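Local coordinates for protein hydrolase (Thermococcus thioreducens, PDB 6IAH) that is a magnesium-binding phosphatase of the haloacid dehalogenase superfamily that acts on diverse substrates, possibly including phosphoglycolate, at residues A[23-28]-A[103-108]. Sequence-based numbering, arbitrary orientation.
Sequences KLTAEY and RVFNTF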
loop_
_atom_site.group_PDB
_atom_site.type_symbol
_atom_site.label_atom_id
_atom_site.label_comp_id
_atom_site.label_asym_id
_atom_site.label_seq_id
_atom_site.Cartn_x
_atom_site.Cartn_y
_atom_site.Cartn_z
ATOM N N LYS A 23 1.015 14.091 -2.561
ATOM C CA LYS A 23 0.794 15.412 -3.139
ATOM C C LYS A 23 0.843 16.540 -2.105
ATOM O O LYS A 23 1.614 17.451 -2.249
ATOM C CB LYS A 23 -0.550 15.414 -3.839
ATOM C CG LYS A 23 -0.959 16.762 -4.416
ATOM C CD LYS A 23 -2.478 16.784 -4.617
ATOM C CE LYS A 23 -2.875 17.715 -5.727
ATOM N NZ LYS A 23 -2.846 19.131 -5.389
ATOM N N LEU A 24 0.082 16.453 -1.039
ATOM C CA LEU A 24 0.096 17.479 -0.033
ATOM C C LEU A 24 1.443 17.655 0.675
ATOM O O LEU A 24 1.868 18.773 0.997
ATOM C CB LEU A 24 -1.004 17.242 1.015
ATOM C CG LEU A 24 -2.434 17.227 0.497
ATOM C CD1 LEU A 24 -3.332 16.967 1.697
ATOM C CD2 LEU A 24 -2.789 18.546 -0.215
ATOM N N THR A 25 2.110 16.559 0.966
ATOM C CA THR A 25 3.460 16.670 1.536
ATOM C C THR A 25 4.449 17.413 0.618
ATOM O O THR A 25 5.160 18.290 1.067
ATOM C CB THR A 25 4.010 15.263 1.784
ATOM O OG1 THR A 25 3.104 14.631 2.674
ATOM C CG2 THR A 25 5.403 15.313 2.265
ATOM N N ALA A 26 4.475 17.064 -0.654
ATOM C CA ALA A 26 5.362 17.699 -1.590
ATOM C C ALA A 26 4.971 19.160 -1.668
ATOM O O ALA A 26 5.849 20.026 -1.661
ATOM C CB ALA A 26 5.319 17.053 -2.956
ATOM N N GLU A 27 3.671 19.418 -1.710
ATOM C CA GLU A 27 3.196 20.824 -1.909
ATOM C C GLU A 27 3.445 21.657 -0.681
ATOM O O GLU A 27 3.742 22.827 -0.822
ATOM C CB GLU A 27 1.762 20.854 -2.331
ATOM C CG GLU A 27 1.538 20.435 -3.751
ATOM C CD GLU A 27 0.046 20.370 -4.135
ATOM O OE1 GLU A 27 -0.831 20.541 -3.266
ATOM O OE2 GLU A 27 -0.215 20.098 -5.325
ATOM N N TYR A 28 3.487 21.031 0.513
ATOM C CA TYR A 28 3.887 21.702 1.747
ATOM C C TYR A 28 5.345 22.209 1.612
ATOM O O TYR A 28 5.616 23.368 1.930
ATOM C CB TYR A 28 3.776 20.737 2.938
ATOM C CG TYR A 28 4.258 21.280 4.258
ATOM C CD1 TYR A 28 5.591 21.147 4.630
ATOM C CD2 TYR A 28 3.387 21.962 5.126
ATOM C CE1 TYR A 28 6.080 21.656 5.842
ATOM C CE2 TYR A 28 3.866 22.478 6.348
ATOM C CZ TYR A 28 5.223 22.287 6.698
ATOM O OH TYR A 28 5.762 22.773 7.862
ATOM N N ARG A 103 7.709 13.398 8.956
ATOM C CA ARG A 103 6.884 14.012 9.938
ATOM C C ARG A 103 5.696 14.688 9.251
ATOM O O ARG A 103 4.537 14.564 9.717
ATOM C CB ARG A 103 7.684 15.016 10.790
ATOM C CG ARG A 103 6.961 15.362 12.047
ATOM C CD ARG A 103 7.460 16.590 12.764
ATOM N NE ARG A 103 6.668 16.798 13.982
ATOM C CZ ARG A 103 7.027 17.546 15.021
ATOM N NH1 ARG A 103 8.174 18.221 15.008
ATOM N NH2 ARG A 103 6.234 17.618 16.098
ATOM N N VAL A 104 5.963 15.367 8.149
ATOM C CA VAL A 104 4.862 16.074 7.427
ATOM C C VAL A 104 3.915 15.034 6.749
ATOM O O VAL A 104 2.696 15.127 6.863
ATOM C CB VAL A 104 5.418 17.029 6.384
ATOM C CG1 VAL A 104 4.313 17.505 5.422
ATOM C CG2 VAL A 104 6.125 18.209 7.045
ATOM N N PHE A 105 4.482 14.011 6.115
ATOM C CA PHE A 105 3.655 12.992 5.479
ATOM C C PHE A 105 2.712 12.353 6.511
ATOM O O PHE A 105 1.513 12.173 6.268
ATOM C CB PHE A 105 4.525 11.940 4.781
ATOM C CG PHE A 105 3.762 10.992 3.891
ATOM C CD1 PHE A 105 2.947 10.004 4.433
ATOM C CD2 PHE A 105 3.842 11.089 2.517
ATOM C CE1 PHE A 105 2.246 9.138 3.603
ATOM C CE2 PHE A 105 3.179 10.207 1.694
ATOM C CZ PHE A 105 2.379 9.228 2.236
ATOM N N ASN A 106 3.270 11.923 7.644
ATOM C CA ASN A 106 2.481 11.255 8.621
ATOM C C ASN A 106 1.390 12.183 9.237
ATOM O O ASN A 106 0.276 11.727 9.563
ATOM C CB ASN A 106 3.366 10.649 9.733
ATOM C CG ASN A 106 4.058 9.359 9.317
ATOM O OD1 ASN A 106 3.656 8.669 8.398
ATOM N ND2 ASN A 106 5.117 9.026 10.026
ATOM N N THR A 107 1.702 13.449 9.422
ATOM C CA THR A 107 0.718 14.443 9.827
ATOM C C THR A 107 -0.499 14.441 8.857
ATOM O O THR A 107 -1.639 14.391 9.313
ATOM C CB THR A 107 1.380 15.840 9.943
ATOM O OG1 THR A 107 2.421 15.776 10.944
ATOM C CG2 THR A 107 0.363 16.905 10.341
ATOM N N PHE A 108 -0.236 14.423 7.552
ATOM C CA PHE A 108 -1.297 14.466 6.526
ATOM C C PHE A 108 -2.052 13.104 6.451
ATOM O O PHE A 108 -3.276 13.087 6.350
ATOM C CB PHE A 108 -0.745 14.807 5.142
ATOM C CG PHE A 108 -0.460 16.253 4.932
ATOM C CD1 PHE A 108 -1.444 17.218 5.156
ATOM C CD2 PHE A 108 0.785 16.682 4.452
ATOM C CE1 PHE A 108 -1.162 18.573 4.938
ATOM C CE2 PHE A 108 1.061 18.019 4.247
ATOM C CZ PHE A 108 0.089 18.959 4.460
#
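Leu24 lays its CB over the centre of the Phe108 ring. This CH-pi contact lies in the helical cap domain of a HAD-type phosphatase, where segments 23-28 and 103-108, of helices 17-32 and 100-110, run at 134° to each other, nearer antiparallel than parallel. Leu24 CB stands 3.8 Å from the Phe108 ring centroid, 6° off the ring normal. The Phe108 ring also reaches the backbone of the other helix, with CE2 3.4 Å from Leu24 O. That oxygen already accepts the helical bond from Tyr28 N. Two more groups meet the Phe108 ring at its edge, Tyr28 CB and Thr25 OG1. Phe119 and Phe121 add edge-to-face rings to Phe108, making an aromatic cluster.

Tyr28 has CG anti to its backbone N (chi1 176°), which carries its ring across Val104. Val104 CG2 meets the ring obliquely, 3.7 Å from Tyr28 CE1; CG1 lies near Tyr28 CG and CD1.

Thr25 and Phe105 have the nearest CA atoms of the two segments, 5.4 Å apart. The Thr25 methyl CG2 slides past Val104 CG1. Its hydroxyl is hydrogen-bonded to Ala21 O within its own helix, so this buried polar group is satisfied there. The Phe105 ring packs against helix 56-68 and meets Phe57 edge-to-face. Against Phe105, Thr25 OG1 rests 3.3 Å from CA and 3.6 Å from ring atom CD2.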